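Local structure of HAD-superfamily hydrolase, subfamily IA, variant 1 (Ehrlichia chaffeensis, 3KZX) at residues V28-Y33 / F181-S186; A123-K128 / E163-A168; T157-P162 / I187-S192; P200-S205 / I212-N217. The protein probably hydrolyses 2-phosphoglycolate to glycolate and phosphate, as a phosphatase of the HAD-like hydrolase superfamily. All coordinates share one frame; numbering follows the deposited sequence.

From the N terminus, strand 27-30 meets strand 180-184 in interaction 1, closing a long loop at the middle of the parallel sheet. Interaction 2 lies wholly within that loop: strand 121-126, next to 27-30, is covered by helix 163-172. Interaction 3 crosses both, because its first segment, 157-162, precedes that helix and its second, 187-192, follows strand 180-184; it ties the loop after strand 148-152 to helix 187-195. Interaction 4 comes later and in series, adding strand 213-215 beside 199-203 at the sheet's border. K159 of interaction 3 links three of the contacts, reaching D31 of interaction 1 and V125 O of interaction 2.

Interaction 1: residues V28-Y33 / F181-S186; sequences VIFDWY and FFIGDS
V28-F30 and F181-G184 pair as adjacent parallel strands in the middle of the Rossmann-like sheet of this HAD-type domain, their axes 4.7 Å apart. Three backbone bonds join them: I29 N gives to F181 O at 2.7 Å, I29 O accepts from I183 N, and D31 N gives to I183 O. On one face I183 CD1 touches two partners, 3.5 Å from V28 CG1 and 3.6 Å from F30 CE1; L115 of helix 108-117 covers V28 and F30. On the other face, I29 lays its CG2 methyl over the F182 ring, 4.2 Å from the centroid and 23° off the normal, a CH-pi contact. The same ring turns its edge to D31 N. D31 follows strand 27-30 directly, where the first HAD motif places its aspartate, and Y33 falls where many relatives carry a second acid; Y33 OH bonds instead to D100 and K128. Beyond the strand end, D185 brings a second carboxylate near D31, the side chains crossing at a slant; a weak hydrogen bond joins D185 OD1 and T35 OG1. D31 OD2, salt-bridged to K159, and D185 OD1 are like charges 3.7 Å apart, their carboxylate planes turned 26° from each other.

Interaction 2: residues A123-K128 / E163-A168; sequences AIVSNK and EPVLAA
V125 carries this buried strand-to-helix contact by spreading its two methyls over the first two turns of helix 163-172. The short axes of strand 123-126 and helix 163-168 are 8.5 Å apart and run nearly antiparallel, as where a helix covers the parallel sheet of an alpha/beta domain. With chi1 at 178°, CG1 of V125 stands anti to the backbone N and meets P164 CB at 3.6 Å, the two side chains crossing at about a right angle. This methyl also touches the neighbouring V165, whose CG2 is 4.2 Å away. CG2 of V125, beside its own backbone N, goes to the next helical turn and lies 3.7 Å from A168 CB. Two residues earlier in the strand, A123 CB meets A168 CB at 4.0 Å, so the A168 methyl touches both strand residues. I29 of the adjacent strand packs on both V125 and V165, and I150 on P164 and A168, which extends the apolar layer across three strands. No hydrogen bond crosses between the segments; what joins them is contact between apolar side chains, so burial of these carbons probably supplies most of the hold.

Interaction 3: residues T157-P162 / I187-S192; sequences TIKPSP and ISDIQS
K159 NZ and D189 OD1 form a salt bridge of 2.6 Å, reaching from the loop ahead of helix 163-172 to the first turn of helix 187-195. The lysine meets the carboxylate on the syn side of OD1. Its chain is extended except for a bend at chi3 (-63°), which brings CD and CE past the same oxygen. S192 makes the second polar link: a chi1 of 179° swings its OG away from the backbone N, and OG gives its proton to S161 O at 2.9 Å, from above the carbonyl plane. At the outer side, P160 CB packs 3.7 Å from Q191 CG and 3.9 Å from S188 CB. The peptide bond before P160 is cis; K159 CB points toward the helix. Farther out, N127 OD1 holds K159 N, and S186 OG, the N-cap of the helix, accepts from D189 N. The lysine lies where HAD motif III is expected, and D185 and D189 fit the two acids of a GDxxxD motif IV. K159 NZ also makes a salt bridge with D31 and a hydrogen bond to V125 O. The buried ammonium is thus gripped by two carboxylates and a carbonyl, which would fix its position and partly offset the negative charge gathered at the strand ends.

Interaction 4: residues P200-S205 / I212-N217; sequences PIKYGS and ILSFKN
The border of the parallel sheet is made here, where I201-Y203 of strand 199-203 takes up the outermost strand, 213-215. Donors come from both segments: K202 N gives to L213 O, F215 N to K202 O and G204 N to F215 O, each at 2.9 Å. Nearer the start, water 1 bridges the strands, giving to P200 O and accepting from L213 N. On the face carrying I201, Y203 and F215, the isoleucine, with CG1 beside its backbone N (chi1 -57°), brings CG2 to the edge of the F215 ring, in its plane, 3.6 Å from CD2. I201 CG1 lies beside L213 CD1 at 4.2 Å, the two side chains pointing the same way. Helix 218-229 covers this face: F218 stacks on the Y203 ring, and F224 meets F215. On the K202 and S214 side, S214 OG gives to I212 O and lies 3.8 Å from K202 CB. P200 CG meets I212 CG1 at 4.1 Å. N217 ends the segment as N-cap of the helix, its OD1 accepting from D220 N. Main-chain bonds therefore fix the register of this border strand, while L213 and F215 pack against helix 218-229 and I212 meets P200 and helix 187-195.

Interaction 1: residues V28-Y33 / F181-S186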
loop_
_atom_site.group_PDB
_atom_site.type_symbol
_atom_site.label_atom_id
_atom_site.label_comp_id
_atom_site.label_asym_id
_atom_site.label_seq_id
_atom_site.Cartn_x
_atom_site.Cartn_y
_atom_site.Cartn_z
ATOM N N VAL A 28 -10.020 9.884 0.938
ATOM C CA VAL A 28 -9.507 8.559 1.308
ATOM C C VAL A 28 -8.096 8.450 0.742
ATOM O O VAL A 28 -7.886 8.557 -0.452
ATOM C CB VAL A 28 -10.377 7.402 0.797
ATOM C CG1 VAL A 28 -9.757 6.004 1.198
ATOM C CG2 VAL A 28 -11.819 7.543 1.332
ATOM N N ILE A 29 -7.140 8.211 1.625
ATOM C CA ILE A 29 -5.746 8.024 1.245
ATOM C C ILE A 29 -5.431 6.532 1.332
ATOM O O ILE A 29 -5.825 5.881 2.284
ATOM C CB ILE A 29 -4.788 8.841 2.153
ATOM C CG1 ILE A 29 -5.151 10.337 2.122
ATOM C CG2 ILE A 29 -3.323 8.676 1.678
ATOM C CD1 ILE A 29 -4.315 11.179 3.063
ATOM N N PHE A 30 -4.694 6.009 0.335
ATOM C CA PHE A 30 -4.302 4.605 0.283
ATOM C C PHE A 30 -2.807 4.455 0.274
ATOM O O PHE A 30 -2.126 5.220 -0.378
ATOM C CB PHE A 30 -4.804 3.937 -1.000
ATOM C CG PHE A 30 -6.299 3.790 -1.086
ATOM C CD1 PHE A 30 -6.923 2.627 -0.619
ATOM C CD2 PHE A 30 -7.095 4.788 -1.630
ATOM C CE1 PHE A 30 -8.279 2.469 -0.695
ATOM C CE2 PHE A 30 -8.487 4.624 -1.698
ATOM C CZ PHE A 30 -9.062 3.472 -1.245
ATOM N N ASP A 31 -2.296 3.436 0.945
ATOM C CA ASP A 31 -0.945 3.002 0.671
ATOM C C ASP A 31 -0.992 2.087 -0.544
ATOM O O ASP A 31 -2.076 1.604 -0.929
ATOM C CB ASP A 31 -0.411 2.251 1.885
ATOM C CG ASP A 31 1.132 2.156 1.906
ATOM O OD1 ASP A 31 1.805 2.598 0.952
ATOM O OD2 ASP A 31 1.650 1.660 2.919
ATOM N N TRP A 32 0.173 1.853 -1.155
ATOM C CA TRP A 32 0.276 1.084 -2.369
ATOM C C TRP A 32 0.631 -0.390 -2.030
ATOM O O TRP A 32 -0.240 -1.266 -1.988
ATOM C CB TRP A 32 1.290 1.781 -3.309
ATOM C CG TRP A 32 1.458 1.188 -4.630
ATOM C CD1 TRP A 32 2.577 0.560 -5.105
ATOM C CD2 TRP A 32 0.479 1.101 -5.677
ATOM N NE1 TRP A 32 2.359 0.109 -6.381
ATOM C CE2 TRP A 32 1.081 0.432 -6.756
ATOM C CE3 TRP A 32 -0.847 1.527 -5.801
ATOM C CZ2 TRP A 32 0.408 0.185 -7.955
ATOM C CZ3 TRP A 32 -1.518 1.272 -6.996
ATOM C CH2 TRP A 32 -0.883 0.605 -8.053
ATOM N N TYR A 33 1.885 -0.652 -1.705
ATOM C CA TYR A 33 2.316 -2.020 -1.474
ATOM C C TYR A 33 1.659 -2.592 -0.204
ATOM O O TYR A 33 1.695 -1.969 0.829
ATOM C CB TYR A 33 3.832 -2.104 -1.315
ATOM C CG TYR A 33 4.649 -1.988 -2.594
ATOM C CD1 TYR A 33 4.217 -2.564 -3.797
ATOM C CD2 TYR A 33 5.863 -1.363 -2.580
ATOM C CE1 TYR A 33 4.973 -2.449 -4.941
ATOM C CE2 TYR A 33 6.656 -1.267 -3.725
ATOM C CZ TYR A 33 6.207 -1.793 -4.899
ATOM O OH TYR A 33 7.025 -1.704 -6.012
ATOM N N PHE A 181 -9.679 9.467 5.807
ATOM C CA PHE A 181 -9.337 8.070 6.132
ATOM C C PHE A 181 -8.031 7.690 5.452
ATOM O O PHE A 181 -7.905 7.846 4.226
ATOM C CB PHE A 181 -10.413 7.079 5.624
ATOM C CG PHE A 181 -11.797 7.254 6.231
ATOM C CD1 PHE A 181 -12.056 8.161 7.256
ATOM C CD2 PHE A 181 -12.827 6.400 5.825
ATOM C CE1 PHE A 181 -13.338 8.283 7.806
ATOM C CE2 PHE A 181 -14.117 6.507 6.371
ATOM C CZ PHE A 181 -14.372 7.448 7.354
ATOM N N PHE A 182 -7.053 7.211 6.218
ATOM C CA PHE A 182 -5.826 6.689 5.646
ATOM C C PHE A 182 -5.837 5.176 5.806
ATOM O O PHE A 182 -5.587 4.659 6.899
ATOM C CB PHE A 182 -4.566 7.306 6.302
ATOM C CG PHE A 182 -3.237 6.922 5.616
ATOM C CD1 PHE A 182 -2.045 7.421 6.091
ATOM C CD2 PHE A 182 -3.177 6.052 4.543
ATOM C CE1 PHE A 182 -0.829 7.075 5.531
ATOM C CE2 PHE A 182 -1.933 5.711 3.952
ATOM C CZ PHE A 182 -0.769 6.256 4.459
ATOM N N ILE A 183 -6.147 4.490 4.696
ATOM C CA ILE A 183 -6.155 3.026 4.620
ATOM C C ILE A 183 -4.759 2.514 4.325
ATOM O O ILE A 183 -4.164 2.814 3.321
ATOM C CB ILE A 183 -7.161 2.461 3.592
ATOM C CG1 ILE A 183 -8.571 2.952 3.901
ATOM C CG2 ILE A 183 -7.112 0.896 3.637
ATOM C CD1 ILE A 183 -9.562 2.819 2.700
ATOM N N GLY A 184 -4.219 1.779 5.288
ATOM C CA GLY A 184 -2.866 1.291 5.240
ATOM C C GLY A 184 -2.690 0.048 6.079
ATOM O O GLY A 184 -3.423 -0.216 7.056
ATOM N N ASP A 185 -1.693 -0.728 5.712
ATOM C CA ASP A 185 -1.424 -2.010 6.361
ATOM C C ASP A 185 -0.428 -1.928 7.498
ATOM O O ASP A 185 -0.446 -2.788 8.390
ATOM C CB ASP A 185 -0.910 -3.043 5.365
ATOM C CG ASP A 185 0.425 -2.660 4.803
ATOM O OD1 ASP A 185 0.455 -1.697 4.038
ATOM O OD2 ASP A 185 1.430 -3.297 5.165
ATOM N N SER A 186 0.423 -0.915 7.484
ATOM C CA SER A 186 1.590 -0.875 8.355
ATOM C C SER A 186 1.429 0.035 9.550
ATOM O O SER A 186 0.624 0.967 9.562
ATOM C CB SER A 186 2.836 -0.421 7.573
ATOM O OG SER A 186 2.701 0.926 7.167
#

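Interaction 2: residues A123-K128 / E163-A168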
loop_
_atom_site.group_PDB
_atom_site.type_symbol
_atom_site.label_atom_id
_atom_site.label_comp_id
_atom_site.label_asym_id
_atom_site.label_seq_id
_atom_site.Cartn_x
_atom_site.Cartn_y
_atom_site.Cartn_z
ATOM N N ALA A 123 -6.197 9.810 -2.690
ATOM C CA ALA A 123 -4.770 9.973 -2.885
ATOM C C ALA A 123 -4.023 8.717 -2.527
ATOM O O ALA A 123 -4.585 7.833 -1.861
ATOM C CB ALA A 123 -4.262 11.148 -2.072
ATOM N N ILE A 124 -2.777 8.621 -3.006
ATOM C CA ILE A 124 -1.835 7.577 -2.558
ATOM C C ILE A 124 -0.688 8.234 -1.808
ATOM O O ILE A 124 -0.134 9.261 -2.242
ATOM C CB ILE A 124 -1.315 6.733 -3.729
ATOM C CG1 ILE A 124 -2.425 5.763 -4.206
ATOM C CG2 ILE A 124 -0.007 5.907 -3.402
ATOM C CD1 ILE A 124 -2.197 5.292 -5.600
ATOM N N VAL A 125 -0.353 7.639 -0.673
ATOM C CA VAL A 125 0.856 7.991 0.072
ATOM C C VAL A 125 1.661 6.716 0.394
ATOM O O VAL A 125 1.199 5.871 1.151
ATOM C CB VAL A 125 0.532 8.770 1.340
ATOM C CG1 VAL A 125 1.810 9.095 2.158
ATOM C CG2 VAL A 125 -0.200 10.055 0.976
ATOM N N SER A 126 2.865 6.630 -0.196
ATOM C CA SER A 126 3.706 5.461 -0.222
ATOM C C SER A 126 5.166 5.846 -0.009
ATOM O O SER A 126 5.575 6.958 -0.393
ATOM C CB SER A 126 3.573 4.775 -1.596
ATOM O OG SER A 126 4.467 3.681 -1.712
ATOM N N ASN A 127 5.954 4.935 0.575
ATOM C CA ASN A 127 7.405 5.089 0.641
ATOM C C ASN A 127 8.155 4.554 -0.592
ATOM O O ASN A 127 9.376 4.668 -0.672
ATOM C CB ASN A 127 7.976 4.490 1.933
ATOM C CG ASN A 127 7.720 5.375 3.157
ATOM O OD1 ASN A 127 7.097 6.467 3.069
ATOM N ND2 ASN A 127 8.207 4.903 4.325
ATOM N N LYS A 128 7.432 4.009 -1.554
ATOM C CA LYS A 128 8.025 3.716 -2.840
ATOM C C LYS A 128 8.494 5.003 -3.523
ATOM O O LYS A 128 7.848 6.048 -3.429
ATOM C CB LYS A 128 7.057 2.974 -3.744
ATOM C CG LYS A 128 7.627 2.535 -5.072
ATOM C CD LYS A 128 6.604 1.762 -5.882
ATOM C CE LYS A 128 7.115 1.397 -7.238
ATOM N NZ LYS A 128 8.332 0.529 -7.167
ATOM N N GLU A 163 4.468 14.310 7.219
ATOM C CA GLU A 163 4.688 15.203 6.084
ATOM C C GLU A 163 4.153 14.701 4.728
ATOM O O GLU A 163 3.530 15.483 4.000
ATOM C CB GLU A 163 6.185 15.573 5.949
ATOM C CG GLU A 163 6.488 16.572 4.801
ATOM C CD GLU A 163 8.008 16.864 4.576
ATOM O OE1 GLU A 163 8.875 16.393 5.313
ATOM O OE2 GLU A 163 8.303 17.548 3.609
ATOM N N PRO A 164 4.382 13.416 4.371
ATOM C CA PRO A 164 3.842 12.931 3.096
ATOM C C PRO A 164 2.316 12.927 3.020
ATOM O O PRO A 164 1.749 13.154 1.926
ATOM C CB PRO A 164 4.361 11.484 3.008
ATOM C CG PRO A 164 5.453 11.379 3.938
ATOM C CD PRO A 164 5.271 12.418 4.992
ATOM N N VAL A 165 1.658 12.670 4.154
ATOM C CA VAL A 165 0.207 12.721 4.232
ATOM C C VAL A 165 -0.265 14.155 4.072
ATOM O O VAL A 165 -1.213 14.414 3.339
ATOM C CB VAL A 165 -0.331 12.132 5.560
ATOM C CG1 VAL A 165 -1.814 12.445 5.725
ATOM C CG2 VAL A 165 -0.042 10.593 5.608
ATOM N N LEU A 166 0.374 15.074 4.787
ATOM C CA LEU A 166 0.002 16.458 4.729
ATOM C C LEU A 166 0.241 17.019 3.316
ATOM O O LEU A 166 -0.498 17.890 2.873
ATOM C CB LEU A 166 0.731 17.279 5.800
ATOM C CG LEU A 166 0.365 16.954 7.266
ATOM C CD1 LEU A 166 1.191 17.769 8.281
ATOM C CD2 LEU A 166 -1.122 17.159 7.431
ATOM N N ALA A 167 1.258 16.508 2.618
ATOM C CA ALA A 167 1.536 16.908 1.263
ATOM C C ALA A 167 0.413 16.515 0.321
ATOM O O ALA A 167 -0.016 17.347 -0.488
ATOM C CB ALA A 167 2.873 16.358 0.775
ATOM N N ALA A 168 -0.052 15.264 0.409
ATOM C CA ALA A 168 -1.195 14.822 -0.409
ATOM C C ALA A 168 -2.417 15.700 -0.157
ATOM O O ALA A 168 -3.128 16.112 -1.106
ATOM C CB ALA A 168 -1.525 13.334 -0.118
#

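Interaction 3: residues T157-P162 / I187-S192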
loop_
_atom_site.group_PDB
_atom_site.type_symbol
_atom_site.label_atom_id
_atom_site.label_comp_id
_atom_site.label_asym_id
_atom_site.label_seq_id
_atom_site.Cartn_x
_atom_site.Cartn_y
_atom_site.Cartn_z
ATOM N N THR A 157 10.678 14.006 3.829
ATOM C CA THR A 157 10.672 12.862 4.744
ATOM C C THR A 157 9.811 11.715 4.186
ATOM O O THR A 157 9.231 11.811 3.089
ATOM C CB THR A 157 10.210 13.296 6.182
ATOM O OG1 THR A 157 8.903 13.885 6.097
ATOM C CG2 THR A 157 11.207 14.318 6.807
ATOM N N ILE A 158 9.764 10.623 4.917
ATOM C CA ILE A 158 8.943 9.453 4.537
ATOM C C ILE A 158 8.109 9.052 5.755
ATOM O O ILE A 158 8.384 9.509 6.857
ATOM C CB ILE A 158 9.837 8.265 4.040
ATOM C CG1 ILE A 158 10.935 7.927 5.044
ATOM C CG2 ILE A 158 10.474 8.577 2.670
ATOM C CD1 ILE A 158 11.785 6.646 4.679
ATOM N N LYS A 159 7.101 8.201 5.561
ATOM C CA LYS A 159 6.309 7.674 6.674
ATOM C C LYS A 159 7.295 6.935 7.548
ATOM O O LYS A 159 8.243 6.321 7.017
ATOM C CB LYS A 159 5.193 6.743 6.159
ATOM C CG LYS A 159 4.158 7.464 5.247
ATOM C CD LYS A 159 3.145 6.467 4.639
ATOM C CE LYS A 159 3.808 5.439 3.711
ATOM N NZ LYS A 159 2.817 4.428 3.205
ATOM N N PRO A 160 7.118 7.011 8.879
ATOM C CA PRO A 160 5.933 7.474 9.643
ATOM C C PRO A 160 5.792 8.991 9.881
ATOM O O PRO A 160 4.885 9.404 10.611
ATOM C CB PRO A 160 6.105 6.779 10.981
ATOM C CG PRO A 160 7.574 6.710 11.136
ATOM C CD PRO A 160 8.135 6.440 9.776
ATOM N N SER A 161 6.646 9.802 9.278
ATOM C CA SER A 161 6.452 11.245 9.354
ATOM C C SER A 161 5.068 11.542 8.798
ATOM O O SER A 161 4.647 10.900 7.827
ATOM C CB SER A 161 7.459 12.021 8.491
ATOM O OG SER A 161 7.077 13.401 8.401
ATOM N N PRO A 162 4.389 12.543 9.369
ATOM C CA PRO A 162 3.131 13.019 8.801
ATOM C C PRO A 162 3.270 13.810 7.499
ATOM O O PRO A 162 2.279 13.954 6.760
ATOM C CB PRO A 162 2.567 13.901 9.911
ATOM C CG PRO A 162 3.772 14.464 10.553
ATOM C CD PRO A 162 4.734 13.285 10.596
ATOM N N ILE A 187 2.248 -0.234 10.569
ATOM C CA ILE A 187 2.372 0.694 11.692
ATOM C C ILE A 187 2.805 2.086 11.256
ATOM O O ILE A 187 2.285 3.076 11.759
ATOM C CB ILE A 187 3.322 0.164 12.792
ATOM C CG1 ILE A 187 2.896 -1.217 13.350
ATOM C CG2 ILE A 187 3.470 1.227 13.937
ATOM C CD1 ILE A 187 1.423 -1.538 13.302
ATOM N N SER A 188 3.761 2.195 10.333
ATOM C CA SER A 188 4.159 3.504 9.858
ATOM C C SER A 188 2.974 4.243 9.202
ATOM O O SER A 188 2.872 5.462 9.322
ATOM C CB SER A 188 5.412 3.475 8.938
ATOM O OG SER A 188 5.202 2.749 7.761
ATOM N N ASP A 189 2.091 3.525 8.508
ATOM C CA ASP A 189 0.912 4.177 7.937
ATOM C C ASP A 189 0.007 4.727 9.043
ATOM O O ASP A 189 -0.458 5.856 8.970
ATOM C CB ASP A 189 0.090 3.214 7.069
ATOM C CG ASP A 189 0.785 2.851 5.798
ATOM O OD1 ASP A 189 1.655 3.633 5.346
ATOM O OD2 ASP A 189 0.462 1.790 5.212
ATOM N N ILE A 190 -0.234 3.904 10.046
ATOM C CA ILE A 190 -1.073 4.282 11.181
ATOM C C ILE A 190 -0.497 5.475 11.905
ATOM O O ILE A 190 -1.205 6.429 12.185
ATOM C CB ILE A 190 -1.269 3.078 12.132
ATOM C CG1 ILE A 190 -2.100 1.992 11.445
ATOM C CG2 ILE A 190 -1.911 3.494 13.444
ATOM C CD1 ILE A 190 -2.065 0.692 12.169
ATOM N N GLN A 191 0.797 5.431 12.201
ATOM C CA GLN A 191 1.454 6.522 12.917
ATOM C C GLN A 191 1.434 7.835 12.079
ATOM O O GLN A 191 1.155 8.916 12.598
ATOM C CB GLN A 191 2.883 6.060 13.242
ATOM C CG GLN A 191 3.789 7.102 13.848
ATOM C CD GLN A 191 3.604 7.266 15.330
ATOM O OE1 GLN A 191 4.047 8.263 15.897
ATOM N NE2 GLN A 191 2.962 6.299 15.969
ATOM N N SER A 192 1.718 7.742 10.783
ATOM C CA SER A 192 1.698 8.909 9.912
ATOM C C SER A 192 0.299 9.544 9.938
ATOM O O SER A 192 0.141 10.781 10.075
ATOM C CB SER A 192 2.122 8.468 8.508
ATOM O OG SER A 192 2.125 9.518 7.568
#

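Interaction 4: residues P200-S205 / I212-N217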
loop_
_atom_site.group_PDB
_atom_site.type_symbol
_atom_site.label_atom_id
_atom_site.label_comp_id
_atom_site.label_asym_id
_atom_site.label_seq_id
_atom_site.Cartn_x
_atom_site.Cartn_y
_atom_site.Cartn_z
ATOM N N PRO A 200 -6.659 6.717 10.874
ATOM C CA PRO A 200 -6.143 5.482 10.311
ATOM C C PRO A 200 -7.201 4.402 10.211
ATOM O O PRO A 200 -8.011 4.259 11.115
ATOM C CB PRO A 200 -5.065 5.086 11.307
ATOM C CG PRO A 200 -5.568 5.598 12.623
ATOM C CD PRO A 200 -6.376 6.846 12.307
ATOM N N ILE A 201 -7.200 3.660 9.116
ATOM C CA ILE A 201 -7.928 2.388 9.008
ATOM C C ILE A 201 -6.888 1.304 8.635
ATOM O O ILE A 201 -6.232 1.397 7.599
ATOM C CB ILE A 201 -9.040 2.468 7.966
ATOM C CG1 ILE A 201 -9.991 3.607 8.318
ATOM C CG2 ILE A 201 -9.802 1.133 7.898
ATOM C CD1 ILE A 201 -11.193 3.729 7.369
ATOM N N LYS A 202 -6.698 0.321 9.513
ATOM C CA LYS A 202 -5.738 -0.755 9.262
ATOM C C LYS A 202 -6.342 -1.776 8.320
ATOM O O LYS A 202 -7.462 -2.298 8.562
ATOM C CB LYS A 202 -5.290 -1.431 10.554
ATOM C CG LYS A 202 -4.188 -2.512 10.362
ATOM C CD LYS A 202 -3.823 -3.194 11.657
ATOM C CE LYS A 202 -4.588 -4.529 11.905
ATOM N NZ LYS A 202 -4.115 -5.701 11.052
ATOM N N TYR A 203 -5.599 -2.056 7.252
ATOM C CA TYR A 203 -5.951 -3.067 6.266
ATOM C C TYR A 203 -5.084 -4.310 6.486
ATOM O O TYR A 203 -3.860 -4.221 6.653
ATOM C CB TYR A 203 -5.683 -2.505 4.856
ATOM C CG TYR A 203 -5.906 -3.507 3.771
ATOM C CD1 TYR A 203 -7.196 -3.723 3.252
ATOM C CD2 TYR A 203 -4.862 -4.256 3.277
ATOM C CE1 TYR A 203 -7.427 -4.657 2.266
ATOM C CE2 TYR A 203 -5.070 -5.230 2.286
ATOM C CZ TYR A 203 -6.360 -5.416 1.779
ATOM O OH TYR A 203 -6.584 -6.350 0.790
ATOM N N GLY A 204 -5.700 -5.474 6.460
ATOM C CA GLY A 204 -4.928 -6.715 6.360
ATOM C C GLY A 204 -4.844 -7.396 7.697
ATOM O O GLY A 204 -5.821 -7.397 8.443
ATOM N N SER A 205 -3.686 -7.996 7.996
ATOM C CA SER A 205 -3.385 -8.504 9.358
ATOM C C SER A 205 -2.048 -7.966 9.852
ATOM O O SER A 205 -1.868 -7.771 11.066
ATOM C CB SER A 205 -3.434 -10.039 9.418
ATOM O OG SER A 205 -4.749 -10.496 9.126
ATOM N N ILE A 212 -8.041 0.909 16.897
ATOM C CA ILE A 212 -8.054 1.468 15.541
ATOM C C ILE A 212 -8.989 0.642 14.656
ATOM O O ILE A 212 -9.045 -0.572 14.784
ATOM C CB ILE A 212 -6.586 1.518 15.040
ATOM C CG1 ILE A 212 -5.903 2.773 15.617
ATOM C CG2 ILE A 212 -6.432 1.530 13.548
ATOM C CD1 ILE A 212 -4.432 2.668 15.581
ATOM N N LEU A 213 -9.758 1.313 13.807
ATOM C CA LEU A 213 -10.628 0.612 12.857
ATOM C C LEU A 213 -9.753 -0.317 12.034
ATOM O O LEU A 213 -8.700 0.108 11.553
ATOM C CB LEU A 213 -11.327 1.584 11.898
ATOM C CG LEU A 213 -12.674 2.165 12.213
ATOM C CD1 LEU A 213 -13.040 3.200 11.117
ATOM C CD2 LEU A 213 -13.726 1.059 12.342
ATOM N N SER A 214 -10.203 -1.562 11.858
ATOM C CA SER A 214 -9.445 -2.591 11.141
ATOM C C SER A 214 -10.382 -3.402 10.257
ATOM O O SER A 214 -11.441 -3.811 10.704
ATOM C CB SER A 214 -8.798 -3.553 12.141
ATOM O OG SER A 214 -7.914 -2.825 12.973
ATOM N N PHE A 215 -9.953 -3.655 9.030
ATOM C CA PHE A 215 -10.665 -4.509 8.090
ATOM C C PHE A 215 -9.674 -5.413 7.379
ATOM O O PHE A 215 -8.515 -5.027 7.177
ATOM C CB PHE A 215 -11.393 -3.660 7.047
ATOM C CG PHE A 215 -12.502 -2.832 7.613
ATOM C CD1 PHE A 215 -13.765 -3.382 7.816
ATOM C CD2 PHE A 215 -12.292 -1.491 7.932
ATOM C CE1 PHE A 215 -14.787 -2.593 8.323
ATOM C CE2 PHE A 215 -13.292 -0.724 8.442
ATOM C CZ PHE A 215 -14.543 -1.247 8.612
ATOM N N LYS A 216 -10.140 -6.599 6.995
ATOM C CA LYS A 216 -9.301 -7.625 6.399
ATOM C C LYS A 216 -9.342 -7.592 4.850
ATOM O O LYS A 216 -8.459 -8.115 4.175
ATOM C CB LYS A 216 -9.703 -8.994 6.928
ATOM C CG LYS A 216 -9.382 -9.171 8.397
ATOM C CD LYS A 216 -9.765 -10.545 8.889
ATOM C CE LYS A 216 -9.270 -10.760 10.332
ATOM N NZ LYS A 216 -10.016 -11.908 10.976
ATOM N N ASN A 217 -10.336 -6.925 4.289
ATOM C CA ASN A 217 -10.463 -6.876 2.839
ATOM C C ASN A 217 -11.192 -5.633 2.381
ATOM O O ASN A 217 -11.863 -4.976 3.172
ATOM C CB ASN A 217 -11.153 -8.137 2.348
ATOM C CG ASN A 217 -12.562 -8.230 2.855
ATOM O OD1 ASN A 217 -13.383 -7.415 2.496
ATOM N ND2 ASN A 217 -12.833 -9.193 3.729
HETATM O O HOH W 1 -9.377 4.250 13.546
HETATM O O HOH W 2 -6.712 -5.254 9.764
#